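PDB 2UYG: 3-dehydroquinate dehydratase from Thermus thermophilus, which probably catalyses the trans-dehydration of 3-dehydroquinate to 3-dehydroshikimate through an enolate intermediate, the third step of the chorismate pathway. Local coordinates for residues His63-Pro74 / Gln91-Leu100; Cys33-Val44 / Pro128-Ala139. One frame throughout, in Å; residues are numbered along the deposited sequence.

Contact 1: His63-Pro74 / Gln91-Leu100; sequences HQEGFLAIVLNP and QPLPVVEVHL
Ile-70 and Leu-72 exchange backbone hydrogen bonds with Pro-94, Val-96 and Val-98, which pairs strands 69-73 and 95-99 in parallel inside the five-stranded sheet of a flavodoxin-like alpha/beta fold. The two strands, neighbours inside the sheet, are joined through helix 82-89 in a beta-alpha-beta unit. Four bonds make the pairing: Ile-70 N to Pro-94 O, Val-96 N to Ile-70 O, Leu-72 N to Val-96 O at 2.8 Å, and Val-98 N to Leu-72 O. The last differs in that its donor stands 42° out of the carbonyl plane.

Apolar contacts fall on both faces of the sheet. On one, Val-95 CG1 lies 3.9 Å from Leu-72 CB, and helix 82-89 packs on both residues through Ile-88. On the other, Val-71 CG1 meets Val-98 CG2 at 3.9 Å, on the face covered by helix 129-140, where Leu-138 touches Val-71 and Ala-134 touches Val-98.

Ahead of the strands, Leu-93 CD2 approaches His-63 CB to 3.6 Å, while its CD1 meets Ile-70 CD1, the two side chains crossing at about a right angle. Pro-92 CD sits over one face of the His-63 imidazole, 3.9 Å from the centroid, a CH-pi contact offset toward the rim. Gln-91 folds back, bent at chi2 (72°), and its amide grips Leu-93 twice: OE1 accepts from Leu-93 N and NE2 donates to Leu-93 O. NE2 also bonds Ile-88 O of helix 82-89. A water links His-63 N to Gln-91 OE1.

At the C-terminal ends lie Asn-73, predicted to bind substrate, and His-99, the predicted proton donor. Asn-73 OD1 accepts from Gly-75 N. Glu-97, also held by Thr-115 and Ser-113, probably helps to orient the histidine: His-99 NE2 donates to Glu-97 OE1 at 2.6 Å, the oxygen using its anti lone pair and lying 2° from the imidazole plane.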
loop_
_atom_site.group_PDB
_atom_site.type_symbol
_atom_site.label_atom_id
_atom_site.label_comp_id
_atom_site.label_asym_id
_atom_site.label_seq_id
_atom_site.Cartn_x
_atom_site.Cartn_y
_atom_site.Cartn_z
ATOM N N HIS A 63 -6.723 -24.756 -31.245
ATOM C CA HIS A 63 -6.560 -26.197 -31.239
ATOM C C HIS A 63 -7.532 -26.877 -32.220
ATOM O O HIS A 63 -7.189 -27.874 -32.766
ATOM C CB HIS A 63 -6.743 -26.819 -29.852
ATOM C CG HIS A 63 -8.157 -26.777 -29.348
ATOM N ND1 HIS A 63 -8.999 -27.879 -29.399
ATOM C CD2 HIS A 63 -8.895 -25.749 -28.841
ATOM C CE1 HIS A 63 -10.175 -27.532 -28.885
ATOM N NE2 HIS A 63 -10.117 -26.264 -28.493
ATOM N N GLN A 64 -8.726 -26.321 -32.396
ATOM C CA GLN A 64 -9.760 -26.834 -33.310
ATOM C C GLN A 64 -9.366 -26.621 -34.772
ATOM O O GLN A 64 -9.782 -27.380 -35.667
ATOM C CB GLN A 64 -11.152 -26.145 -33.080
ATOM C CG GLN A 64 -12.048 -26.691 -32.030
ATOM C CD GLN A 64 -13.462 -26.055 -32.000
ATOM O OE1 GLN A 64 -13.679 -25.115 -31.290
ATOM N NE2 GLN A 64 -14.400 -26.601 -32.778
ATOM N N GLU A 65 -8.582 -25.583 -35.025
ATOM C CA GLU A 65 -7.961 -25.403 -36.333
ATOM C C GLU A 65 -6.778 -26.289 -36.599
ATOM O O GLU A 65 -6.213 -26.182 -37.662
ATOM C CB GLU A 65 -7.525 -23.959 -36.515
ATOM C CG GLU A 65 -8.664 -23.046 -36.980
ATOM C CD GLU A 65 -8.568 -21.578 -36.533
ATOM O OE1 GLU A 65 -7.740 -20.810 -36.985
ATOM O OE2 GLU A 65 -9.392 -21.165 -35.702
ATOM N N GLY A 66 -6.355 -27.147 -35.654
ATOM C CA GLY A 66 -5.176 -27.986 -35.872
ATOM C C GLY A 66 -3.796 -27.500 -35.411
ATOM O O GLY A 66 -2.815 -28.239 -35.513
ATOM N N PHE A 67 -3.694 -26.262 -34.914
ATOM C CA PHE A 67 -2.433 -25.764 -34.325
ATOM C C PHE A 67 -1.986 -26.555 -33.100
ATOM O O PHE A 67 -2.811 -27.091 -32.382
ATOM C CB PHE A 67 -2.618 -24.288 -33.962
ATOM C CG PHE A 67 -2.792 -23.423 -35.162
ATOM C CD1 PHE A 67 -1.748 -23.258 -36.034
ATOM C CD2 PHE A 67 -4.038 -22.908 -35.489
ATOM C CE1 PHE A 67 -1.889 -22.497 -37.163
ATOM C CE2 PHE A 67 -4.224 -22.163 -36.615
ATOM C CZ PHE A 67 -3.156 -21.951 -37.456
ATOM N N LEU A 68 -0.686 -26.668 -32.899
ATOM C CA LEU A 68 -0.073 -27.430 -31.778
ATOM C C LEU A 68 0.458 -26.579 -30.630
ATOM O O LEU A 68 0.699 -27.076 -29.562
ATOM C CB LEU A 68 1.027 -28.305 -32.346
ATOM C CG LEU A 68 2.411 -28.851 -31.860
ATOM C CD1 LEU A 68 2.849 -29.696 -33.174
ATOM C CD2 LEU A 68 3.689 -27.915 -31.345
ATOM N N ALA A 69 0.526 -25.280 -30.845
ATOM C CA ALA A 69 1.143 -24.316 -29.931
ATOM C C ALA A 69 0.824 -22.874 -30.409
ATOM O O ALA A 69 0.632 -22.658 -31.601
ATOM C CB ALA A 69 2.727 -24.541 -29.897
ATOM N N ILE A 70 0.773 -21.931 -29.484
ATOM C CA ILE A 70 0.535 -20.512 -29.782
ATOM C C ILE A 70 1.651 -19.691 -29.220
ATOM O O ILE A 70 2.101 -19.945 -28.120
ATOM C CB ILE A 70 -0.774 -20.045 -29.109
ATOM C CG1 ILE A 70 -2.014 -20.769 -29.696
ATOM C CG2 ILE A 70 -0.952 -18.555 -29.235
ATOM C CD1 ILE A 70 -3.089 -20.886 -28.664
ATOM N N VAL A 71 2.098 -18.694 -29.989
ATOM C CA VAL A 71 3.063 -17.730 -29.535
ATOM C C VAL A 71 2.263 -16.436 -29.468
ATOM O O VAL A 71 1.703 -16.060 -30.492
ATOM C CB VAL A 71 4.238 -17.662 -30.540
ATOM C CG1 VAL A 71 5.162 -16.555 -30.227
ATOM C CG2 VAL A 71 4.985 -19.003 -30.593
ATOM N N LEU A 72 2.334 -15.716 -28.329
ATOM C CA LEU A 72 1.405 -14.694 -27.993
ATOM C C LEU A 72 2.045 -13.467 -27.425
ATOM O O LEU A 72 2.687 -13.533 -26.399
ATOM C CB LEU A 72 0.432 -15.274 -26.928
ATOM C CG LEU A 72 -0.582 -14.315 -26.354
ATOM C CD1 LEU A 72 -1.465 -13.929 -27.492
ATOM C CD2 LEU A 72 -1.482 -15.021 -25.242
ATOM N N ASN A 73 1.821 -12.331 -28.085
ATOM C CA ASN A 73 2.286 -11.035 -27.684
ATOM C C ASN A 73 0.999 -10.222 -27.542
ATOM O O ASN A 73 0.468 -9.688 -28.578
ATOM C CB ASN A 73 3.203 -10.370 -28.727
ATOM C CG ASN A 73 3.683 -8.980 -28.263
ATOM O OD1 ASN A 73 3.152 -8.453 -27.310
ATOM N ND2 ASN A 73 4.733 -8.449 -28.876
ATOM N N PRO A 74 0.461 -10.111 -26.349
ATOM C CA PRO A 74 -0.800 -9.365 -26.235
ATOM C C PRO A 74 -0.656 -7.837 -26.376
ATOM O O PRO A 74 -1.662 -7.141 -26.294
ATOM C CB PRO A 74 -1.310 -9.778 -24.874
ATOM C CG PRO A 74 -0.359 -11.047 -24.416
ATOM C CD PRO A 74 0.865 -10.779 -25.104
ATOM N N GLN A 91 -8.054 -23.591 -22.862
ATOM C CA GLN A 91 -7.680 -24.338 -24.060
ATOM C C GLN A 91 -6.382 -25.141 -23.864
ATOM O O GLN A 91 -5.588 -24.850 -22.987
ATOM C CB GLN A 91 -7.602 -23.381 -25.273
ATOM C CG GLN A 91 -6.578 -22.238 -25.325
ATOM C CD GLN A 91 -5.223 -22.764 -25.545
ATOM O OE1 GLN A 91 -5.013 -23.468 -26.532
ATOM N NE2 GLN A 91 -4.298 -22.551 -24.565
ATOM N N PRO A 92 -6.186 -26.208 -24.625
ATOM C CA PRO A 92 -5.146 -27.189 -24.291
ATOM C C PRO A 92 -3.678 -26.922 -24.797
ATOM O O PRO A 92 -2.714 -27.571 -24.344
ATOM C CB PRO A 92 -5.768 -28.485 -24.859
ATOM C CG PRO A 92 -6.354 -28.043 -26.147
ATOM C CD PRO A 92 -6.963 -26.632 -25.810
ATOM N N LEU A 93 -3.500 -25.934 -25.657
ATOM C CA LEU A 93 -2.254 -25.728 -26.321
ATOM C C LEU A 93 -1.242 -25.008 -25.392
ATOM O O LEU A 93 -1.613 -24.198 -24.512
ATOM C CB LEU A 93 -2.472 -24.914 -27.602
ATOM C CG LEU A 93 -3.381 -25.428 -28.732
ATOM C CD1 LEU A 93 -3.164 -24.615 -29.967
ATOM C CD2 LEU A 93 -3.284 -26.943 -29.044
ATOM N N PRO A 94 0.010 -25.350 -25.527
ATOM C CA PRO A 94 1.068 -24.563 -24.887
ATOM C C PRO A 94 1.095 -23.149 -25.458
ATOM O O PRO A 94 1.095 -23.028 -26.686
ATOM C CB PRO A 94 2.349 -25.266 -25.350
ATOM C CG PRO A 94 1.935 -26.068 -26.479
ATOM C CD PRO A 94 0.538 -26.540 -26.197
ATOM N N VAL A 95 1.196 -22.151 -24.594
ATOM C CA VAL A 95 1.271 -20.779 -25.011
ATOM C C VAL A 95 2.625 -20.152 -24.517
ATOM O O VAL A 95 2.976 -20.270 -23.339
ATOM C CB VAL A 95 0.126 -20.026 -24.440
ATOM C CG1 VAL A 95 0.175 -18.585 -24.878
ATOM C CG2 VAL A 95 -1.219 -20.636 -24.850
ATOM N N VAL A 96 3.394 -19.584 -25.440
ATOM C CA VAL A 96 4.592 -18.877 -25.122
ATOM C C VAL A 96 4.320 -17.358 -25.314
ATOM O O VAL A 96 3.860 -16.965 -26.341
ATOM C CB VAL A 96 5.769 -19.240 -26.026
ATOM C CG1 VAL A 96 7.025 -18.531 -25.530
ATOM C CG2 VAL A 96 6.041 -20.801 -26.009
ATOM N N GLU A 97 4.570 -16.566 -24.276
ATOM C CA GLU A 97 4.303 -15.132 -24.261
ATOM C C GLU A 97 5.594 -14.488 -24.719
ATOM O O GLU A 97 6.617 -14.780 -24.209
ATOM C CB GLU A 97 3.930 -14.654 -22.848
ATOM C CG GLU A 97 3.658 -13.192 -22.793
ATOM C CD GLU A 97 3.108 -12.681 -21.453
ATOM O OE1 GLU A 97 3.604 -11.620 -20.928
ATOM O OE2 GLU A 97 2.213 -13.319 -20.922
ATOM N N VAL A 98 5.520 -13.603 -25.657
ATOM C CA VAL A 98 6.668 -12.921 -26.247
ATOM C C VAL A 98 6.471 -11.426 -26.209
ATOM O O VAL A 98 5.340 -10.918 -26.371
ATOM C CB VAL A 98 6.738 -13.565 -27.694
ATOM C CG1 VAL A 98 7.278 -12.744 -28.681
ATOM C CG2 VAL A 98 7.505 -14.900 -27.582
ATOM N N HIS A 99 7.555 -10.659 -25.997
ATOM C CA HIS A 99 7.487 -9.170 -26.156
ATOM C C HIS A 99 8.784 -8.717 -26.784
ATOM O O HIS A 99 9.820 -9.248 -26.421
ATOM C CB HIS A 99 7.355 -8.428 -24.828
ATOM C CG HIS A 99 6.287 -8.962 -23.959
ATOM N ND1 HIS A 99 4.990 -8.481 -23.994
ATOM C CD2 HIS A 99 6.283 -10.002 -23.091
ATOM C CE1 HIS A 99 4.266 -9.163 -23.129
ATOM N NE2 HIS A 99 5.019 -10.098 -22.572
ATOM N N LEU A 100 8.712 -7.735 -27.661
ATOM C CA LEU A 100 9.840 -7.162 -28.319
ATOM C C LEU A 100 10.786 -6.488 -27.350
ATOM O O LEU A 100 11.988 -6.625 -27.492
ATOM C CB LEU A 100 9.377 -6.073 -29.274
ATOM C CG LEU A 100 8.479 -6.634 -30.398
ATOM C CD1 LEU A 100 7.534 -5.521 -30.782
ATOM C CD2 LEU A 100 9.318 -7.116 -31.538
HETATM O O HOH W 1 -6.665 -23.599 -28.755
#

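Contact 2: Cys33-Val44 / Pro128-Ala139; sequences CEAWGAELGLGV and PLSYKLALVYLA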
loop_
_atom_site.group_PDB
_atom_site.type_symbol
_atom_site.label_atom_id
_atom_site.label_comp_id
_atom_site.label_asym_id
_atom_site.label_seq_id
_atom_site.Cartn_x
_atom_site.Cartn_y
_atom_site.Cartn_z
ATOM N N CYS A 33 9.251 -14.588 -39.105
ATOM C CA CYS A 33 8.720 -15.716 -38.419
ATOM C C CYS A 33 8.471 -16.899 -39.384
ATOM O O CYS A 33 8.756 -18.023 -39.013
ATOM C CB CYS A 33 7.442 -15.343 -37.656
ATOM S SG CYS A 33 7.572 -14.210 -36.231
ATOM N N GLU A 34 7.919 -16.671 -40.580
ATOM C CA GLU A 34 7.769 -17.725 -41.618
ATOM C C GLU A 34 9.122 -18.386 -41.937
ATOM O O GLU A 34 9.210 -19.601 -42.021
ATOM C CB GLU A 34 7.132 -17.178 -42.934
ATOM C CG GLU A 34 7.920 -17.442 -44.274
ATOM C CD GLU A 34 8.326 -16.178 -45.102
ATOM O OE1 GLU A 34 7.473 -15.662 -45.913
ATOM O OE2 GLU A 34 9.501 -15.708 -44.997
ATOM N N ALA A 35 10.171 -17.596 -42.117
ATOM C CA ALA A 35 11.429 -18.160 -42.545
ATOM C C ALA A 35 12.053 -18.931 -41.363
ATOM O O ALA A 35 12.639 -20.013 -41.535
ATOM C CB ALA A 35 12.372 -17.030 -43.082
ATOM N N TRP A 36 11.882 -18.434 -40.140
ATOM C CA TRP A 36 12.425 -19.131 -38.977
ATOM C C TRP A 36 11.726 -20.453 -38.748
ATOM O O TRP A 36 12.336 -21.491 -38.409
ATOM C CB TRP A 36 12.290 -18.267 -37.722
ATOM C CG TRP A 36 13.262 -17.144 -37.658
ATOM C CD1 TRP A 36 14.567 -17.155 -38.108
ATOM C CD2 TRP A 36 13.029 -15.824 -37.157
ATOM N NE1 TRP A 36 15.142 -15.923 -37.911
ATOM C CE2 TRP A 36 14.240 -15.082 -37.332
ATOM C CE3 TRP A 36 11.936 -15.188 -36.528
ATOM C CZ2 TRP A 36 14.387 -13.744 -36.924
ATOM C CZ3 TRP A 36 12.079 -13.836 -36.133
ATOM C CH2 TRP A 36 13.292 -13.132 -36.363
ATOM N N GLY A 37 10.414 -20.438 -38.889
ATOM C CA GLY A 37 9.660 -21.660 -38.691
ATOM C C GLY A 37 10.170 -22.666 -39.723
ATOM O O GLY A 37 10.539 -23.778 -39.353
ATOM N N ALA A 38 10.204 -22.229 -40.978
ATOM C CA ALA A 38 10.533 -23.054 -42.103
ATOM C C ALA A 38 11.952 -23.542 -42.001
ATOM O O ALA A 38 12.159 -24.747 -42.187
ATOM C CB ALA A 38 10.339 -22.289 -43.427
ATOM N N GLU A 39 12.968 -22.709 -41.693
ATOM C CA GLU A 39 14.274 -23.364 -41.721
ATOM C C GLU A 39 13.999 -24.574 -40.920
ATOM O O GLU A 39 14.002 -25.689 -41.440
ATOM C CB GLU A 39 15.523 -22.631 -41.189
ATOM C CG GLU A 39 15.371 -21.682 -40.062
ATOM C CD GLU A 39 16.264 -20.491 -40.247
ATOM O OE1 GLU A 39 16.415 -20.007 -41.389
ATOM O OE2 GLU A 39 16.808 -20.033 -39.242
ATOM N N LEU A 40 13.476 -24.317 -39.749
ATOM C CA LEU A 40 13.232 -25.319 -38.708
ATOM C C LEU A 40 12.024 -26.316 -38.706
ATOM O O LEU A 40 11.841 -27.060 -37.755
ATOM C CB LEU A 40 13.240 -24.488 -37.475
ATOM C CG LEU A 40 12.707 -24.847 -36.149
ATOM C CD1 LEU A 40 13.211 -26.244 -35.744
ATOM C CD2 LEU A 40 13.257 -23.719 -35.292
ATOM N N GLY A 41 11.255 -26.408 -39.773
ATOM C CA GLY A 41 10.338 -27.548 -39.932
ATOM C C GLY A 41 9.022 -27.297 -39.243
ATOM O O GLY A 41 8.297 -28.224 -38.912
ATOM N N LEU A 42 8.739 -26.012 -39.048
ATOM C CA LEU A 42 7.534 -25.540 -38.349
ATOM C C LEU A 42 6.709 -24.639 -39.294
ATOM O O LEU A 42 7.178 -23.602 -39.796
ATOM C CB LEU A 42 7.960 -24.747 -37.117
ATOM C CG LEU A 42 7.572 -25.209 -35.731
ATOM C CD1 LEU A 42 7.474 -26.722 -35.537
ATOM C CD2 LEU A 42 8.547 -24.593 -34.773
ATOM N N GLY A 43 5.510 -25.073 -39.573
ATOM C CA GLY A 43 4.585 -24.255 -40.299
ATOM C C GLY A 43 4.117 -23.134 -39.389
ATOM O O GLY A 43 3.743 -23.399 -38.249
ATOM N N VAL A 44 4.176 -21.897 -39.839
ATOM C CA VAL A 44 3.611 -20.773 -39.066
ATOM C C VAL A 44 2.451 -20.030 -39.712
ATOM O O VAL A 44 2.425 -19.796 -40.892
ATOM C CB VAL A 44 4.720 -19.694 -38.564
ATOM C CG1 VAL A 44 5.970 -20.322 -38.074
ATOM C CG2 VAL A 44 5.090 -18.794 -39.558
ATOM N N PRO A 128 12.618 -8.584 -32.621
ATOM C CA PRO A 128 12.028 -9.645 -33.421
ATOM C C PRO A 128 12.494 -11.069 -32.986
ATOM O O PRO A 128 11.824 -12.115 -33.039
ATOM C CB PRO A 128 12.535 -9.315 -34.819
ATOM C CG PRO A 128 12.648 -7.921 -34.835
ATOM C CD PRO A 128 13.209 -7.506 -33.450
ATOM N N LEU A 129 13.726 -11.096 -32.533
ATOM C CA LEU A 129 14.307 -12.333 -32.056
ATOM C C LEU A 129 13.594 -12.938 -30.858
ATOM O O LEU A 129 13.825 -14.086 -30.578
ATOM C CB LEU A 129 15.795 -12.057 -31.726
ATOM C CG LEU A 129 16.612 -11.826 -32.994
ATOM C CD1 LEU A 129 17.926 -11.225 -32.611
ATOM C CD2 LEU A 129 16.843 -13.139 -33.759
ATOM N N SER A 130 12.769 -12.214 -30.095
ATOM C CA SER A 130 11.956 -12.894 -29.049
ATOM C C SER A 130 11.035 -13.929 -29.702
ATOM O O SER A 130 10.696 -14.948 -29.062
ATOM C CB SER A 130 11.013 -11.934 -28.248
ATOM O OG SER A 130 11.687 -10.884 -27.659
ATOM N N TYR A 131 10.555 -13.611 -30.923
ATOM C CA TYR A 131 9.697 -14.558 -31.687
ATOM C C TYR A 131 10.478 -15.752 -32.114
ATOM O O TYR A 131 10.064 -16.942 -31.943
ATOM C CB TYR A 131 8.974 -13.889 -32.899
ATOM C CG TYR A 131 7.954 -12.878 -32.483
ATOM C CD1 TYR A 131 8.347 -11.593 -31.979
ATOM C CD2 TYR A 131 6.569 -13.129 -32.628
ATOM C CE1 TYR A 131 7.360 -10.601 -31.577
ATOM C CE2 TYR A 131 5.616 -12.142 -32.285
ATOM C CZ TYR A 131 6.024 -10.899 -31.745
ATOM O OH TYR A 131 5.067 -9.991 -31.435
ATOM N N LYS A 132 11.661 -15.469 -32.603
ATOM C CA LYS A 132 12.624 -16.566 -32.952
ATOM C C LYS A 132 12.818 -17.548 -31.876
ATOM O O LYS A 132 12.713 -18.800 -32.080
ATOM C CB LYS A 132 14.009 -15.997 -33.262
ATOM C CG LYS A 132 14.652 -16.627 -34.445
ATOM C CD LYS A 132 15.771 -17.561 -34.225
ATOM C CE LYS A 132 16.991 -17.081 -34.956
ATOM N NZ LYS A 132 17.489 -18.112 -35.785
ATOM N N LEU A 133 13.199 -17.008 -30.722
ATOM C CA LEU A 133 13.487 -17.896 -29.626
ATOM C C LEU A 133 12.278 -18.741 -29.188
ATOM O O LEU A 133 12.451 -19.945 -28.760
ATOM C CB LEU A 133 14.029 -17.167 -28.380
ATOM C CG LEU A 133 15.139 -16.113 -28.340
ATOM C CD1 LEU A 133 15.682 -15.894 -26.914
ATOM C CD2 LEU A 133 16.206 -16.137 -29.341
ATOM N N ALA A 134 11.071 -18.132 -29.269
ATOM C CA ALA A 134 9.847 -18.911 -28.966
ATOM C C ALA A 134 9.732 -20.102 -29.929
ATOM O O ALA A 134 9.342 -21.165 -29.536
ATOM C CB ALA A 134 8.581 -18.043 -29.074
ATOM N N LEU A 135 10.045 -19.876 -31.194
ATOM C CA LEU A 135 9.962 -20.957 -32.212
ATOM C C LEU A 135 10.980 -22.070 -31.975
ATOM O O LEU A 135 10.643 -23.249 -32.054
ATOM C CB LEU A 135 10.024 -20.371 -33.612
ATOM C CG LEU A 135 8.821 -19.473 -33.940
ATOM C CD1 LEU A 135 9.024 -18.654 -35.210
ATOM C CD2 LEU A 135 7.483 -20.250 -33.995
ATOM N N VAL A 136 12.165 -21.733 -31.496
ATOM C CA VAL A 136 13.163 -22.783 -31.193
ATOM C C VAL A 136 12.714 -23.642 -30.068
ATOM O O VAL A 136 12.760 -24.905 -30.139
ATOM C CB VAL A 136 14.632 -22.230 -31.006
ATOM C CG1 VAL A 136 14.618 -21.037 -30.262
ATOM C CG2 VAL A 136 15.552 -23.248 -30.267
ATOM N N TYR A 137 12.153 -23.027 -29.036
ATOM C CA TYR A 137 11.652 -23.811 -27.914
ATOM C C TYR A 137 10.550 -24.732 -28.427
ATOM O O TYR A 137 10.482 -25.882 -28.066
ATOM C CB TYR A 137 11.090 -22.933 -26.834
ATOM C CG TYR A 137 10.256 -23.717 -25.843
ATOM C CD1 TYR A 137 10.849 -24.457 -24.840
ATOM C CD2 TYR A 137 8.865 -23.742 -25.901
ATOM C CE1 TYR A 137 10.137 -25.156 -23.953
ATOM C CE2 TYR A 137 8.141 -24.459 -24.945
ATOM C CZ TYR A 137 8.781 -25.173 -24.002
ATOM O OH TYR A 137 8.091 -25.940 -23.032
ATOM N N LEU A 138 9.674 -24.211 -29.257
ATOM C CA LEU A 138 8.477 -24.935 -29.624
ATOM C C LEU A 138 8.788 -26.143 -30.564
ATOM O O LEU A 138 8.221 -27.248 -30.384
ATOM C CB LEU A 138 7.499 -23.966 -30.236
ATOM C CG LEU A 138 6.266 -23.471 -29.514
ATOM C CD1 LEU A 138 6.019 -23.759 -28.052
ATOM C CD2 LEU A 138 5.902 -22.070 -29.849
ATOM N N ALA A 139 9.770 -25.962 -31.455
ATOM C CA ALA A 139 10.246 -27.058 -32.346
ATOM C C ALA A 139 10.859 -28.204 -31.569
ATOM O O ALA A 139 10.643 -29.396 -31.872
ATOM C CB ALA A 139 11.278 -26.554 -33.304
#
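Helix 33-39 and helix 129-139 run side by side in nearly the same direction, their axes 9.8 Å apart at closest and inclined at 25°, the CA of Trp-36 falling nearest that of Lys-132 and the CA of Gly-37 nearest that of Leu-135. Both lie on the same side of the parallel sheet, where Cys-33 and Tyr-131 reach Ile-4 of strand 2-6.

Trp-36 carries much of the contact. Lys-132 CG stands over one face of the indole, 3.3 Å from the centroid of the five-membered ring and 13° off its normal, a CH-pi contact. The lysine chain, bent at chi2, chi3 and chi4, then follows the indole so that CE comes 3.7 Å from Trp-36 NE1. At the far end of the ring, Trp-36 CZ2 meets Leu-129 CD2 at 4.1 Å and CH2 packs on Pro-128 CB. With Trp-36 replaced by an alanine, the Lys-132 methylenes would probably lose their aromatic platform and a gap open beside Leu-129 and Pro-128.

Cys-33 SG touches Tyr-131 CB at 3.6 Å and lies obliquely to the tyrosine ring. Leu-135 CD1 points between Cys-33 O and Trp-36 CB. A Schellman motif with Gly-41 at C' ends the first helix, and beyond it Leu-42 CD2 rests 3.7 Å from Ala-139 CB.

No hydrogen bond crosses between the segments, and Glu-39 OE2 stays 4.0 Å from Lys-132 NZ, beyond a salt bridge; NZ also has a weak, long ion pair with Glu-140 of a neighbouring subunit. Cohesion therefore probably rests mainly on apolar and CH-pi packing.

In the fold
Contact 1 is nested along the chain inside the loop closed by contact 2, and their centres lie about 13 Å apart. Helix 129-140 joins them: Leu-138 CD2 packs on Val-71 CG2, while Ser-130 OG and His-99 O form a probable hydrogen bond at 2.8 Å. Tyr-131 links to the predicted substrate site as well: its OH is 3.0 Å from Asn-73 ND2, again a probable hydrogen bond, and its side chain comes within about 4 Å of that of Leu-100. The helix of contact 2 thus probably helps to place residues at the strand ends of contact 1, where a glycerol, probably from the crystallisation liquor, has its nearest atom about 3 Å from the His-99 side chain.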